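Local structure of esterase TesA (Pseudomonas aeruginosa, 4JGG) at residues Q41-V44 with A45-K49; A184-P187 with R188-E191. The protein hydrolyses carboxylic esters as a GDSL-family serine esterase, preferring Tween detergents and short-chain p-nitrophenyl esters, with lysophospholipase and weak palmitoyl-coenzyme A thioesterase activity. All coordinates share one frame; numbering follows the deposited sequence.

Contact 1: Q41-V44 with A45-K49; sequences QGWV and ALLQK
L46 N, L47 N and Q48 N reach back four residues to the carbonyl oxygens of G42, W43 and V44, forming three successive backbone hydrogen bonds that wind the first turn of helix 43-53. G42 is the N-cap, the residue just before a helix that packs against the parallel sheet of this SGNH-type alpha/beta/alpha fold. The first bond, L46 N to G42 O at 3.0 Å, runs nearly along the axis of the carbonyl; in the next two the donor sits about 20° off the carbonyl plane. A45 CB lies close to the same G42 O, at 3.2 Å. L46 CG is 3.3 Å from G42 O, its chi1 of -56° setting it beside its own backbone N. V44 CG2 stands 3.7 Å above the plane of the W43 indole on one face, offset toward the rim, and V44 packs on V60 and N62 of strand 59-62 and on V26 of strand 23-28. The indole is buried, its NE1 bonded to S32 OG and its ring edge-to-face with F163; the W43 side chain lies about 10 Å from that of S30, the probable nucleophile. W43 and L47 run side by side in the same direction, one turn apart, and L47 also packs on L24. They meet where the L47 methyl CD2 comes obliquely to the W43 indole carbon CZ3, at 4.0 Å.

Contact 2: A184-P187 with R188-E191; sequences AAQP and RLLE
The L189 methyl CD1 stands above the plane of the Q186 carboxamide, on one face and displaced past CD beyond the O and N end, 3.9 Å from both OE1 and NE2. NE2 is held from outside the turn by a bond to A182 O. Chi1 and chi2 of Q186, both -56°, fold the chain back so that the amide runs alongside L189. E191 OE2 lies 3.8 Å from R188 NE, well out of the guanidinium plane, so this long salt bridge is one of charge alone, with no N-H aimed at the oxygen; NE gives its N-H to N192 OD1. In the backbone three bonds build the turn, and L189 N to A185 O is almost straight, with an angle of 170° at the hydrogen. P187 has no N-H to give, but P187 O accepts from E191 N at 2.8 Å. A water joins A184 O, to which it donates, and R188 N, from which it accepts at 2.7 Å. Such i to i+4 bonding is that of a helix's first turn, here of the C-terminal helix 186-197, following the loop that carries D177 and H180, the probable acid and base of the SGNH catalytic triad.

Both contacts are the opening turns of helices that lie against each other, 43-53 and 186-197, and their centres are 9 Å apart. Each is partly buried: W43, V44 and L47 in one, L189 and L190 in the other, lie inside, while P187 is exposed. They join directly: Q186 OE1 of contact 2 probably accepts a hydrogen bond from W43 N at the start of contact 1, 3.0 Å away, so one helix's glutamine takes up a backbone N-H of the other. Alongside that bond, L46 CB packs on L190 CD2 at 3.6 Å. Contact 1 is richer in apolar packing against strands 59-62 and 23-28. At the surface its K49 is salt-bridged to D53, whereas contact 2 has the long R188-E191 pair and a bridging water.

Contact 1: Q41-V44 with A45-K49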
ATOM      1  N   GLN A  41      -0.752  16.717   2.634  1.00 15.88           N
ATOM      2  CA  GLN A  41      -1.990  16.556   1.874  1.00 18.21           C
ATOM      3  C   GLN A  41      -2.086  15.157   1.277  1.00 17.45           C
ATOM      4  O   GLN A  41      -3.056  14.826   0.592  1.00 14.65           O
ATOM      5  CB  GLN A  41      -2.075  17.598   0.753  1.00 18.18           C
ATOM      6  CG  GLN A  41      -2.224  19.041   1.242  1.00 22.13           C
ATOM      7  CD  GLN A  41      -3.590  19.328   1.863  1.00 26.21           C
ATOM      8  OE1 GLN A  41      -4.594  18.709   1.506  1.00 29.28           O
ATOM      9  NE2 GLN A  41      -3.628  20.274   2.799  1.00 26.83           N
ATOM     10  N   GLY A  42      -1.074  14.341   1.546  1.00 14.52           N
ATOM     11  CA  GLY A  42      -1.054  12.976   1.059  1.00 14.74           C
ATOM     12  C   GLY A  42      -2.052  12.089   1.763  1.00 13.25           C
ATOM     13  O   GLY A  42      -2.514  12.386   2.874  1.00 15.57           O
ATOM     14  N   TRP A  43      -2.384  10.978   1.120  1.00 14.49           N
ATOM     15  CA  TRP A  43      -3.445  10.117   1.615  1.00 12.39           C
ATOM     16  C   TRP A  43      -3.221   9.621   3.054  1.00 14.24           C
ATOM     17  O   TRP A  43      -4.164   9.540   3.840  1.00 14.93           O
ATOM     18  CB  TRP A  43      -3.735   8.979   0.623  1.00 14.15           C
ATOM     19  CG  TRP A  43      -2.960   7.711   0.818  1.00 11.89           C
ATOM     20  CD1 TRP A  43      -1.853   7.315   0.135  1.00 12.18           C
ATOM     21  CD2 TRP A  43      -3.268   6.659   1.740  1.00 13.05           C
ATOM     22  NE1 TRP A  43      -1.440   6.074   0.578  1.00 12.15           N
ATOM     23  CE2 TRP A  43      -2.290   5.654   1.567  1.00 10.56           C
ATOM     24  CE3 TRP A  43      -4.274   6.464   2.688  1.00 11.59           C
ATOM     25  CZ2 TRP A  43      -2.290   4.476   2.314  1.00 11.34           C
ATOM     26  CZ3 TRP A  43      -4.270   5.299   3.432  1.00 11.42           C
ATOM     27  CH2 TRP A  43      -3.282   4.324   3.249  1.00 16.66           C
ATOM     28  N   VAL A  44      -1.982   9.321   3.420  1.00 11.52           N
ATOM     29  CA  VAL A  44      -1.713   8.830   4.776  1.00 11.55           C
ATOM     30  C   VAL A  44      -1.970   9.923   5.814  1.00  9.98           C
ATOM     31  O   VAL A  44      -2.550   9.671   6.867  1.00 12.91           O
ATOM     32  CB  VAL A  44      -0.270   8.301   4.928  1.00 10.72           C
ATOM     33  CG1 VAL A  44       0.068   8.139   6.385  1.00 10.58           C
ATOM     34  CG2 VAL A  44      -0.100   6.972   4.193  1.00 10.36           C
ATOM     35  N   ALA A  45      -1.545  11.136   5.488  1.00 12.64           N
ATOM     36  CA  ALA A  45      -1.843  12.323   6.278  1.00 13.62           C
ATOM     37  C   ALA A  45      -3.337  12.512   6.444  1.00 15.39           C
ATOM     38  O   ALA A  45      -3.808  12.919   7.506  1.00 12.77           O
ATOM     39  CB  ALA A  45      -1.238  13.550   5.619  1.00 13.71           C
ATOM     40  N   LEU A  46      -4.094  12.238   5.381  1.00 11.97           N
ATOM     41  CA  LEU A  46      -5.538  12.372   5.447  1.00 11.83           C
ATOM     42  C   LEU A  46      -6.136  11.253   6.295  1.00 13.47           C
ATOM     43  O   LEU A  46      -7.192  11.428   6.923  1.00 15.01           O
ATOM     44  CB  LEU A  46      -6.151  12.326   4.041  1.00 12.03           C
ATOM     45  CG  LEU A  46      -5.670  13.333   2.996  1.00 11.37           C
ATOM     46  CD1 LEU A  46      -6.490  13.157   1.719  1.00 12.95           C
ATOM     47  CD2 LEU A  46      -5.767  14.745   3.504  1.00 17.16           C
ATOM     48  N   LEU A  47      -5.481  10.093   6.276  1.00 11.31           N
ATOM     49  CA  LEU A  47      -5.896   8.966   7.096  1.00 11.29           C
ATOM     50  C   LEU A  47      -5.814   9.371   8.563  1.00 13.54           C
ATOM     51  O   LEU A  47      -6.753   9.155   9.338  1.00 12.28           O
ATOM     52  CB  LEU A  47      -5.004   7.745   6.832  1.00 10.88           C
ATOM     53  CG  LEU A  47      -5.211   6.543   7.766  1.00 13.33           C
ATOM     54  CD1 LEU A  47      -6.665   6.098   7.764  1.00 12.60           C
ATOM     55  CD2 LEU A  47      -4.289   5.363   7.425  1.00  9.52           C
ATOM     56  N   GLN A  48      -4.691   9.977   8.941  1.00 12.75           N
ATOM     57  CA  GLN A  48      -4.479  10.337  10.342  1.00 14.75           C
ATOM     58  C   GLN A  48      -5.518  11.354  10.792  1.00 16.55           C
ATOM     59  O   GLN A  48      -6.010  11.295  11.909  1.00 15.73           O
ATOM     60  CB  GLN A  48      -3.065  10.876  10.578  1.00 16.19           C
ATOM     61  CG  GLN A  48      -2.805  11.309  12.020  1.00 16.67           C
ATOM     62  CD  GLN A  48      -2.839  10.149  13.014  1.00 20.30           C
ATOM     63  OE1 GLN A  48      -1.789   9.679  13.476  1.00 19.57           O
ATOM     64  NE2 GLN A  48      -4.045   9.691  13.357  1.00 17.14           N
ATOM     65  N   LYS A  49      -5.854  12.283   9.910  1.00 16.55           N
ATOM     66  CA  LYS A  49      -6.822  13.306  10.242  1.00 15.38           C
ATOM     67  C   LYS A  49      -8.239  12.732  10.356  1.00 18.74           C
ATOM     68  O   LYS A  49      -9.044  13.202  11.160  1.00 19.66           O
ATOM     69  CB  LYS A  49      -6.777  14.429   9.215  1.00 16.14           C
ATOM     70  CG  LYS A  49      -8.012  15.294   9.207  1.00 18.41           C
ATOM     71  CD  LYS A  49      -7.697  16.692   8.713  1.00 20.95           C
ATOM     72  CE  LYS A  49      -8.939  17.569   8.730  1.00 29.48           C
ATOM     73  NZ  LYS A  49      -9.418  17.837  10.120  1.00 27.93           N
TER

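Contact 2: A184-P187 with R188-E191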
ATOM      1  N   ALA A 184      -5.001  15.863  -6.500  1.00 13.70           N
ATOM      2  CA  ALA A 184      -6.452  15.710  -6.579  1.00 19.86           C
ATOM      3  C   ALA A 184      -6.920  14.288  -6.270  1.00 20.10           C
ATOM      4  O   ALA A 184      -8.093  14.063  -5.958  1.00 18.44           O
ATOM      5  CB  ALA A 184      -6.949  16.140  -7.944  1.00 21.02           C
ATOM      6  N   ALA A 185      -5.997  13.336  -6.341  1.00 12.30           N
ATOM      7  CA  ALA A 185      -6.330  11.928  -6.157  1.00 15.04           C
ATOM      8  C   ALA A 185      -6.294  11.487  -4.699  1.00 12.60           C
ATOM      9  O   ALA A 185      -6.812  10.421  -4.355  1.00 11.45           O
ATOM     10  CB  ALA A 185      -5.386  11.058  -6.974  1.00 11.73           C
ATOM     11  N   GLN A 186      -5.672  12.292  -3.846  1.00 15.79           N
ATOM     12  CA  GLN A 186      -5.381  11.850  -2.474  1.00 14.65           C
ATOM     13  C   GLN A 186      -6.625  11.479  -1.663  1.00 13.86           C
ATOM     14  O   GLN A 186      -6.636  10.448  -0.972  1.00 11.09           O
ATOM     15  CB  GLN A 186      -4.494  12.862  -1.732  1.00 12.38           C
ATOM     16  CG  GLN A 186      -3.162  13.183  -2.423  1.00 15.37           C
ATOM     17  CD  GLN A 186      -2.322  11.948  -2.708  1.00 13.71           C
ATOM     18  OE1 GLN A 186      -1.971  11.197  -1.803  1.00 13.06           O
ATOM     19  NE2 GLN A 186      -1.998  11.735  -3.974  1.00 16.08           N
ATOM     20  N   PRO A 187      -7.685  12.311  -1.743  1.00 16.23           N
ATOM     21  CA  PRO A 187      -8.954  11.917  -1.126  1.00 11.89           C
ATOM     22  C   PRO A 187      -9.435  10.555  -1.597  1.00 12.26           C
ATOM     23  O   PRO A 187      -9.820   9.740  -0.763  1.00 10.30           O
ATOM     24  CB  PRO A 187      -9.908  13.020  -1.584  1.00 11.66           C
ATOM     25  CG  PRO A 187      -9.057  14.216  -1.657  1.00 13.71           C
ATOM     26  CD  PRO A 187      -7.712  13.723  -2.171  1.00 15.85           C
ATOM     27  N   ARG A 188      -9.387  10.306  -2.909  1.00 12.97           N
ATOM     28  CA  ARG A 188      -9.870   9.045  -3.464  1.00 14.19           C
ATOM     29  C   ARG A 188      -9.043   7.851  -2.994  1.00 12.07           C
ATOM     30  O   ARG A 188      -9.596   6.812  -2.645  1.00 12.22           O
ATOM     31  CB  ARG A 188      -9.894   9.076  -4.995  1.00 12.19           C
ATOM     32  CG  ARG A 188     -10.442   7.785  -5.594  1.00 13.59           C
ATOM     33  CD  ARG A 188     -11.934   7.665  -5.327  1.00 14.56           C
ATOM     34  NE  ARG A 188     -12.459   6.312  -5.504  1.00 14.07           N
ATOM     35  CZ  ARG A 188     -13.100   5.895  -6.591  1.00 13.54           C
ATOM     36  NH1 ARG A 188     -13.277   6.713  -7.614  1.00  9.33           N
ATOM     37  NH2 ARG A 188     -13.549   4.652  -6.659  1.00 14.24           N
ATOM     38  N   LEU A 189      -7.720   7.988  -3.013  1.00 14.08           N
ATOM     39  CA  LEU A 189      -6.863   6.980  -2.377  1.00 13.16           C
ATOM     40  C   LEU A 189      -7.373   6.649  -0.972  1.00 11.19           C
ATOM     41  O   LEU A 189      -7.545   5.480  -0.636  1.00 12.07           O
ATOM     42  CB  LEU A 189      -5.395   7.435  -2.354  1.00  9.85           C
ATOM     43  CG  LEU A 189      -4.772   7.561  -3.750  1.00 14.10           C
ATOM     44  CD1 LEU A 189      -3.306   8.044  -3.699  1.00 11.00           C
ATOM     45  CD2 LEU A 189      -4.873   6.225  -4.490  1.00  9.87           C
ATOM     46  N   LEU A 190      -7.628   7.667  -0.148  1.00 15.09           N
ATOM     47  CA  LEU A 190      -8.131   7.424   1.211  1.00 11.46           C
ATOM     48  C   LEU A 190      -9.489   6.739   1.206  1.00 12.73           C
ATOM     49  O   LEU A 190      -9.722   5.809   1.983  1.00 12.27           O
ATOM     50  CB  LEU A 190      -8.187   8.716   2.040  1.00 12.21           C
ATOM     51  CG  LEU A 190      -8.856   8.641   3.420  1.00 14.63           C
ATOM     52  CD1 LEU A 190      -8.122   7.716   4.385  1.00 14.37           C
ATOM     53  CD2 LEU A 190      -8.965  10.044   4.000  1.00 12.10           C
ATOM     54  N   GLU A 191     -10.385   7.209   0.340  1.00 11.94           N
ATOM     55  CA  GLU A 191     -11.670   6.545   0.142  1.00 12.80           C
ATOM     56  C   GLU A 191     -11.483   5.058  -0.152  1.00 13.53           C
ATOM     57  O   GLU A 191     -12.231   4.213   0.342  1.00 13.95           O
ATOM     58  CB  GLU A 191     -12.469   7.209  -0.988  1.00 14.93           C
ATOM     59  CG  GLU A 191     -13.647   6.362  -1.476  1.00 17.21           C
ATOM     60  CD  GLU A 191     -14.564   7.077  -2.474  1.00 17.36           C
ATOM     61  OE1 GLU A 191     -14.432   8.306  -2.683  1.00 14.56           O
ATOM     62  OE2 GLU A 191     -15.419   6.392  -3.062  1.00 17.33           O
TER
HETATM   63  O   HOH W   1      -9.556  12.323  -4.633  1.00 21.37           O